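Local coordinates for protein endolysin B (Mycobacterium phage D29, PDB 3HC7) that hydrolyses the ester linkage between mycolic acids and arabinogalactan in the mycobacterial cell wall, completing host lysis and release of phage progeny, at residues V88-V91 with L92-I96; V135-P138 with D139-G142; G208-P211 with I212-I216. One frame throughout, in Å; residues are numbered along the deposited sequence.

Contact 1. Residues V88-V91 with L92-I96; sequences VGQV and LKHHI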
loop_
_atom_site.group_PDB
_atom_site.type_symbol
_atom_site.label_atom_id
_atom_site.label_comp_id
_atom_site.label_asym_id
_atom_site.label_seq_id
_atom_site.Cartn_x
_atom_site.Cartn_y
_atom_site.Cartn_z
ATOM N N VAL A 88 1.089 -0.152 -5.160
ATOM C CA VAL A 88 1.639 -1.387 -5.731
ATOM C C VAL A 88 0.544 -2.443 -5.893
ATOM O O VAL A 88 0.511 -3.171 -6.888
ATOM C CB VAL A 88 2.791 -1.965 -4.874
ATOM C CG1 VAL A 88 3.226 -3.338 -5.401
ATOM C CG2 VAL A 88 3.985 -1.010 -4.848
ATOM N N GLY A 89 -0.344 -2.525 -4.907
ATOM C CA GLY A 89 -1.435 -3.486 -4.930
ATOM C C GLY A 89 -2.419 -3.231 -6.067
ATOM O O GLY A 89 -2.893 -4.168 -6.704
ATOM N N GLN A 90 -2.715 -1.962 -6.334
ATOM C CA GLN A 90 -3.623 -1.620 -7.419
ATOM C C GLN A 90 -3.022 -1.981 -8.757
ATOM O O GLN A 90 -3.708 -2.517 -9.629
ATOM C CB GLN A 90 -3.967 -0.138 -7.390
ATOM C CG GLN A 90 -4.961 0.213 -6.312
ATOM C CD GLN A 90 -6.356 -0.255 -6.645
ATOM O OE1 GLN A 90 -6.873 0.035 -7.719
ATOM N NE2 GLN A 90 -6.984 -0.968 -5.716
ATOM N N VAL A 91 -1.734 -1.677 -8.916
ATOM C CA VAL A 91 -1.038 -1.965 -10.157
ATOM C C VAL A 91 -1.017 -3.466 -10.394
ATOM O O VAL A 91 -1.334 -3.922 -11.481
ATOM C CB VAL A 91 0.390 -1.365 -10.177
ATOM C CG1 VAL A 91 1.218 -1.982 -11.289
ATOM C CG2 VAL A 91 0.319 0.136 -10.353
ATOM N N LEU A 92 -0.673 -4.232 -9.361
ATOM C CA LEU A 92 -0.642 -5.684 -9.465
ATOM C C LEU A 92 -2.013 -6.245 -9.819
ATOM O O LEU A 92 -2.176 -6.908 -10.843
ATOM C CB LEU A 92 -0.157 -6.307 -8.155
ATOM C CG LEU A 92 -0.079 -7.838 -8.048
ATOM C CD1 LEU A 92 0.672 -8.473 -9.219
ATOM C CD2 LEU A 92 0.590 -8.229 -6.745
ATOM N N LYS A 93 -2.996 -5.993 -8.960
ATOM C CA LYS A 93 -4.320 -6.593 -9.126
ATOM C C LYS A 93 -5.017 -6.206 -10.428
ATOM O O LYS A 93 -5.615 -7.052 -11.098
ATOM C CB LYS A 93 -5.232 -6.249 -7.950
ATOM C CG LYS A 93 -6.582 -6.956 -8.015
ATOM C CD LYS A 93 -7.460 -6.657 -6.807
ATOM C CE LYS A 93 -8.870 -7.207 -7.010
ATOM N NZ LYS A 93 -9.694 -7.116 -5.773
ATOM N N HIS A 94 -4.941 -4.932 -10.791
ATOM C CA HIS A 94 -5.764 -4.440 -11.885
ATOM C C HIS A 94 -5.018 -4.065 -13.146
ATOM O O HIS A 94 -5.650 -3.670 -14.117
ATOM C CB HIS A 94 -6.608 -3.242 -11.434
ATOM C CG HIS A 94 -7.607 -3.581 -10.379
ATOM N ND1 HIS A 94 -7.637 -2.947 -9.152
ATOM C CD2 HIS A 94 -8.606 -4.497 -10.357
ATOM C CE1 HIS A 94 -8.616 -3.457 -8.424
ATOM N NE2 HIS A 94 -9.218 -4.399 -9.131
ATOM N N HIS A 95 -3.686 -4.168 -13.140
ATOM C CA HIS A 95 -2.918 -3.800 -14.328
ATOM C C HIS A 95 -1.925 -4.866 -14.781
ATOM O O HIS A 95 -1.628 -4.970 -15.969
ATOM C CB HIS A 95 -2.258 -2.426 -14.160
ATOM C CG HIS A 95 -3.246 -1.313 -13.990
ATOM N ND1 HIS A 95 -3.634 -0.847 -12.753
ATOM C CD2 HIS A 95 -3.948 -0.592 -14.897
ATOM C CE1 HIS A 95 -4.521 0.121 -12.903
ATOM N NE2 HIS A 95 -4.729 0.297 -14.193
ATOM N N ILE A 96 -1.455 -5.685 -13.849
ATOM C CA ILE A 96 -0.568 -6.790 -14.204
ATOM C C ILE A 96 -1.308 -8.118 -14.343
ATOM O O ILE A 96 -1.152 -8.817 -15.345
ATOM C CB ILE A 96 0.583 -6.947 -13.188
ATOM C CG1 ILE A 96 1.375 -5.638 -13.087
ATOM C CG2 ILE A 96 1.499 -8.096 -13.587
ATOM C CD1 ILE A 96 2.499 -5.658 -12.044
#

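Contact 2. Residues V135-P138 with D139-G142; sequences VAAP and DTLG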
loop_
_atom_site.group_PDB
_atom_site.type_symbol
_atom_site.label_atom_id
_atom_site.label_comp_id
_atom_site.label_asym_id
_atom_site.label_seq_id
_atom_site.Cartn_x
_atom_site.Cartn_y
_atom_site.Cartn_z
ATOM N N VAL A 135 3.206 -10.870 14.177
ATOM C CA VAL A 135 2.611 -10.876 12.850
ATOM C C VAL A 135 1.089 -10.822 12.970
ATOM O O VAL A 135 0.524 -11.275 13.965
ATOM C CB VAL A 135 3.037 -12.124 12.053
ATOM C CG1 VAL A 135 2.471 -13.379 12.697
ATOM C CG2 VAL A 135 2.603 -12.007 10.595
ATOM N N ALA A 136 0.434 -10.252 11.961
ATOM C CA ALA A 136 -1.022 -10.144 11.937
ATOM C C ALA A 136 -1.689 -11.520 11.990
ATOM O O ALA A 136 -1.211 -12.470 11.375
ATOM C CB ALA A 136 -1.467 -9.390 10.695
ATOM N N ALA A 137 -2.802 -11.609 12.713
ATOM C CA ALA A 137 -3.507 -12.874 12.926
ATOM C C ALA A 137 -4.167 -13.402 11.655
ATOM O O ALA A 137 -4.395 -12.648 10.709
ATOM C CB ALA A 137 -4.539 -12.717 14.033
ATOM N N PRO A 138 -4.480 -14.705 11.640
ATOM C CA PRO A 138 -5.032 -15.436 10.492
ATOM C C PRO A 138 -6.417 -14.985 10.046
ATOM O O PRO A 138 -6.754 -15.186 8.881
ATOM C CB PRO A 138 -5.123 -16.874 11.010
ATOM C CG PRO A 138 -4.123 -16.947 12.113
ATOM C CD PRO A 138 -4.143 -15.605 12.755
ATOM N N ASP A 139 -7.221 -14.428 10.943
ATOM C CA ASP A 139 -8.569 -14.021 10.551
ATOM C C ASP A 139 -8.652 -12.538 10.186
ATOM O O ASP A 139 -9.742 -11.973 10.101
ATOM C CB ASP A 139 -9.612 -14.401 11.617
ATOM C CG ASP A 139 -9.408 -13.674 12.930
ATOM O OD1 ASP A 139 -8.270 -13.256 13.217
ATOM O OD2 ASP A 139 -10.396 -13.530 13.685
ATOM N N THR A 140 -7.495 -11.921 9.959
ATOM C CA THR A 140 -7.452 -10.515 9.570
ATOM C C THR A 140 -7.063 -10.310 8.108
ATOM O O THR A 140 -6.434 -11.169 7.475
ATOM C CB THR A 140 -6.513 -9.672 10.468
ATOM O OG1 THR A 140 -5.151 -10.045 10.238
ATOM C CG2 THR A 140 -6.857 -9.858 11.936
ATOM N N LEU A 141 -7.447 -9.152 7.587
ATOM C CA LEU A 141 -7.159 -8.774 6.211
ATOM C C LEU A 141 -7.018 -7.261 6.087
ATOM O O LEU A 141 -7.095 -6.537 7.083
ATOM C CB LEU A 141 -8.264 -9.260 5.272
ATOM C CG LEU A 141 -9.692 -9.330 5.812
ATOM C CD1 LEU A 141 -10.065 -8.080 6.574
ATOM C CD2 LEU A 141 -10.664 -9.585 4.672
ATOM N N GLY A 142 -6.808 -6.791 4.861
ATOM C CA GLY A 142 -6.779 -5.369 4.603
ATOM C C GLY A 142 -8.171 -4.784 4.745
ATOM O O GLY A 142 -9.174 -5.418 4.412
#

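Contact 3. Residues G208-P211 with I212-I216; sequences GQRP and ITEGI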
loop_
_atom_site.group_PDB
_atom_site.type_symbol
_atom_site.label_atom_id
_atom_site.label_comp_id
_atom_site.label_asym_id
_atom_site.label_seq_id
_atom_site.Cartn_x
_atom_site.Cartn_y
_atom_site.Cartn_z
ATOM N N GLY A 208 -25.302 6.195 6.008
ATOM C CA GLY A 208 -26.368 6.335 6.986
ATOM C C GLY A 208 -25.971 5.800 8.351
ATOM O O GLY A 208 -24.861 6.055 8.822
ATOM N N GLN A 209 -26.861 5.045 8.975
ATOM C CA GLN A 209 -26.641 4.428 10.276
ATOM C C GLN A 209 -26.677 5.366 11.467
ATOM O O GLN A 209 -27.364 5.103 12.410
ATOM C CB GLN A 209 -25.368 3.604 10.291
ATOM C CG GLN A 209 -25.421 2.523 9.321
ATOM C CD GLN A 209 -24.257 1.629 9.384
ATOM O OE1 GLN A 209 -23.963 0.949 8.430
ATOM N NE2 GLN A 209 -23.588 1.604 10.496
ATOM N N ARG A 210 -25.924 6.441 11.420
ATOM C CA ARG A 210 -25.830 7.381 12.540
ATOM C C ARG A 210 -25.882 8.810 12.026
ATOM O O ARG A 210 -25.653 9.042 10.844
ATOM C CB ARG A 210 -24.525 7.173 13.307
ATOM C CG ARG A 210 -24.266 5.743 13.698
ATOM C CD ARG A 210 -23.223 5.670 14.785
ATOM N NE ARG A 210 -22.804 4.295 15.037
ATOM C CZ ARG A 210 -21.864 3.960 15.912
ATOM N NH1 ARG A 210 -21.253 4.905 16.617
ATOM N NH2 ARG A 210 -21.530 2.690 16.077
ATOM N N PRO A 211 -26.163 9.776 12.916
ATOM C CA PRO A 211 -26.300 11.162 12.455
ATOM C C PRO A 211 -25.088 11.622 11.664
ATOM O O PRO A 211 -23.954 11.221 11.943
ATOM C CB PRO A 211 -26.432 11.950 13.759
ATOM C CG PRO A 211 -27.087 10.984 14.700
ATOM C CD PRO A 211 -26.456 9.648 14.356
ATOM N N ILE A 212 -25.333 12.455 10.663
ATOM C CA ILE A 212 -24.258 12.924 9.800
ATOM C C ILE A 212 -23.161 13.608 10.616
ATOM O O ILE A 212 -21.972 13.392 10.380
ATOM C CB ILE A 212 -24.788 13.870 8.701
ATOM C CG1 ILE A 212 -25.556 13.070 7.651
ATOM C CG2 ILE A 212 -23.633 14.590 8.027
ATOM C CD1 ILE A 212 -24.687 12.045 6.939
ATOM N N THR A 213 -23.567 14.414 11.591
ATOM C CA THR A 213 -22.612 15.134 12.427
ATOM C C THR A 213 -21.652 14.187 13.164
ATOM O O THR A 213 -20.474 14.489 13.348
ATOM C CB THR A 213 -23.342 16.022 13.453
ATOM O OG1 THR A 213 -24.284 15.233 14.181
ATOM C CG2 THR A 213 -24.094 17.151 12.757
ATOM N N GLU A 214 -22.159 13.038 13.589
ATOM C CA GLU A 214 -21.317 12.072 14.269
ATOM C C GLU A 214 -20.285 11.512 13.296
ATOM O O GLU A 214 -19.122 11.289 13.659
ATOM C CB GLU A 214 -22.161 10.945 14.875
ATOM C CG GLU A 214 -21.327 9.789 15.400
ATOM C CD GLU A 214 -22.137 8.783 16.223
ATOM O OE1 GLU A 214 -23.362 8.975 16.386
ATOM O OE2 GLU A 214 -21.535 7.799 16.707
ATOM N N GLY A 215 -20.706 11.311 12.049
ATOM C CA GLY A 215 -19.811 10.789 11.031
ATOM C C GLY A 215 -18.765 11.818 10.617
ATOM O O GLY A 215 -17.607 11.487 10.334
ATOM N N ILE A 216 -19.168 13.081 10.587
ATOM C CA ILE A 216 -18.242 14.155 10.250
ATOM C C ILE A 216 -17.137 14.240 11.308
ATOM O O ILE A 216 -15.942 14.301 10.989
ATOM C CB ILE A 216 -18.988 15.499 10.150
ATOM C CG1 ILE A 216 -19.820 15.549 8.870
ATOM C CG2 ILE A 216 -18.018 16.671 10.207
ATOM C CD1 ILE A 216 -20.801 16.706 8.838
#

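Contact 1. Residues V88-V91 with L92-I96
The carbonyl of Val91 takes two backbone donors at the end of helix 83-96: His95 N at 2.9 Å from Val91 O, and Ile96 N at 3.0 Å from the same oxygen. Ile96 N lies close to the line of the carbonyl bond, whereas His95 N stands 37° above the carbonyl plane. The bond from Ile96 N, i to i+5, makes the last turn a wider, pi-type one. The three preceding bonds are regular i to i+4: Leu92 N to Val88 O, Lys93 N to Gly89 O and His94 N to Gln90 O. Among the side chains, Gln90 and His94 leave the helix next to each other in the same direction. A weak hydrogen bond joins His94 ND1 to Gln90 OE1 over 3.4 Å, met at the ring edge with amide and ring planes 49° apart. The bend of Gln90 at chi2 (-73°) turns its amide back to that edge, while Lys93 CG covers one face of the His94 ring. Asp146 ties this side further, bonding Gln90 NE2 and forming a salt bridge with Lys93 NZ. Apolar contact is slight: Val91 CG1 meets Ile96 CD1 at 4.0 Å. Val88 and Leu92 pack on strand 110-116, which follows this helix in a beta-alpha-beta unit; Val91 packs on helix 50-70. The chemistry implies a helix whose end is fixed chiefly by backbone bonds, its polar flank tied down mainly through Asp146.

Contact 2. Residues V135-P138 with D139-G142
Thr140 bonds twice to the carbonyl of Ala137, once through its side chain and once through its backbone. The hydroxyl donates, Thr140 OG1 lying 2.8 Å from Ala137 O and tilted 22° from the carbonyl plane. The backbone donor is more distant, Thr140 N standing 3.3 Å from Ala137 O and 54° above that plane. Both reach the oxygen from the same face of its plane, two donors of one residue on a single acceptor. The hydroxyl gets there because OG1 sits between the backbone N and the carbonyl carbon (chi1 69°), which also places it 3.8 Å from Ala136 CB. The methyl, Thr140 CG2, passes 4.2 Å from Ala137 CB. The backbone bond closes a type I beta turn from Ala137 to Thr140, and the hydroxyl reinforces it. Pro138 and Asp139 occupy the corners; the proline ring fixes phi near the value the first corner requires, and Pro138 CB lies 3.2 Å from Asp139 N. The turn leads into the short strand 140-141, which pairs antiparallel with strand 171-172 in the cutinase-like alpha/beta-hydrolase fold. Asp139, at the exposed second corner, has CG set between its own backbone N and carbonyl carbon. This folds the carboxylate back over the turn and brings OD1 to 3.9 Å from Ala137 CB, a van der Waals approach and not a polar bond. Ala137 N is held from outside by the carboxylate of Asp164, and Thr140 OG1 has a weak further bond from Arg121. Ala136 pairs through its backbone with Ala162.

Contact 3. Residues G208-P211 with I212-I216
Arg210 and Glu214 form a salt bridge across the start of helix 212-230, with Arg210 NH1 at 2.9 Å from Glu214 OE2 and an N-H...O angle of 161°. The oxygen lies in the guanidinium plane, at its edge, and receives the N-H on its syn side but 32° out of the carboxylate plane; the two planar groups are turned 66° apart. The aliphatic part of the arginine also meets the acid, Arg210 CD coming 3.3 Å from Glu214 OE2. Pro211 CD lies 3.8 Å from Glu214 OE1, a van der Waals approach to the carboxylate. The glutamate chain leaves the helix with CG opposite the backbone N and stays extended, which carries the carboxylate back across the Arg210 and Pro211 side chains. Behind these side chains Pro211 holds the N-cap position. Its carbonyl starts the helical bonding, accepting Gly215 N at 3.3 Å within the carbonyl plane, and Glu214 N more weakly. The loop 208-211 joins helix 200-207 to helix 212-230: Ile212 packs on Leu204 and Ile205 of the former, while Tyr179, at the start of helix 179-189, makes a cation-pi contact with Arg210 and touches Glu214.

Overall arrangement
The three contacts follow one another along the chain without touching. Contact 1 lies on the helix that follows the nucleophile elbow, the side chain of Val88 being about 11 Å from that of the catalytic Ser82. Contact 2 stands near Asp166, the probable acid of the triad, and the catalytic His240: the side chain of Ala136 is about 7 Å from that of Asp166 and about 12 Å from that of His240. The centres of contacts 1 and 2 are 21 Å apart, yet Arg147 approaches both, through its backbone oxygen to Lys93 and through its guanidinium to Gly142 O. Contact 3 lies away from the active site, its centre 33 Å from that of contact 1 and 29 Å from that of contact 2.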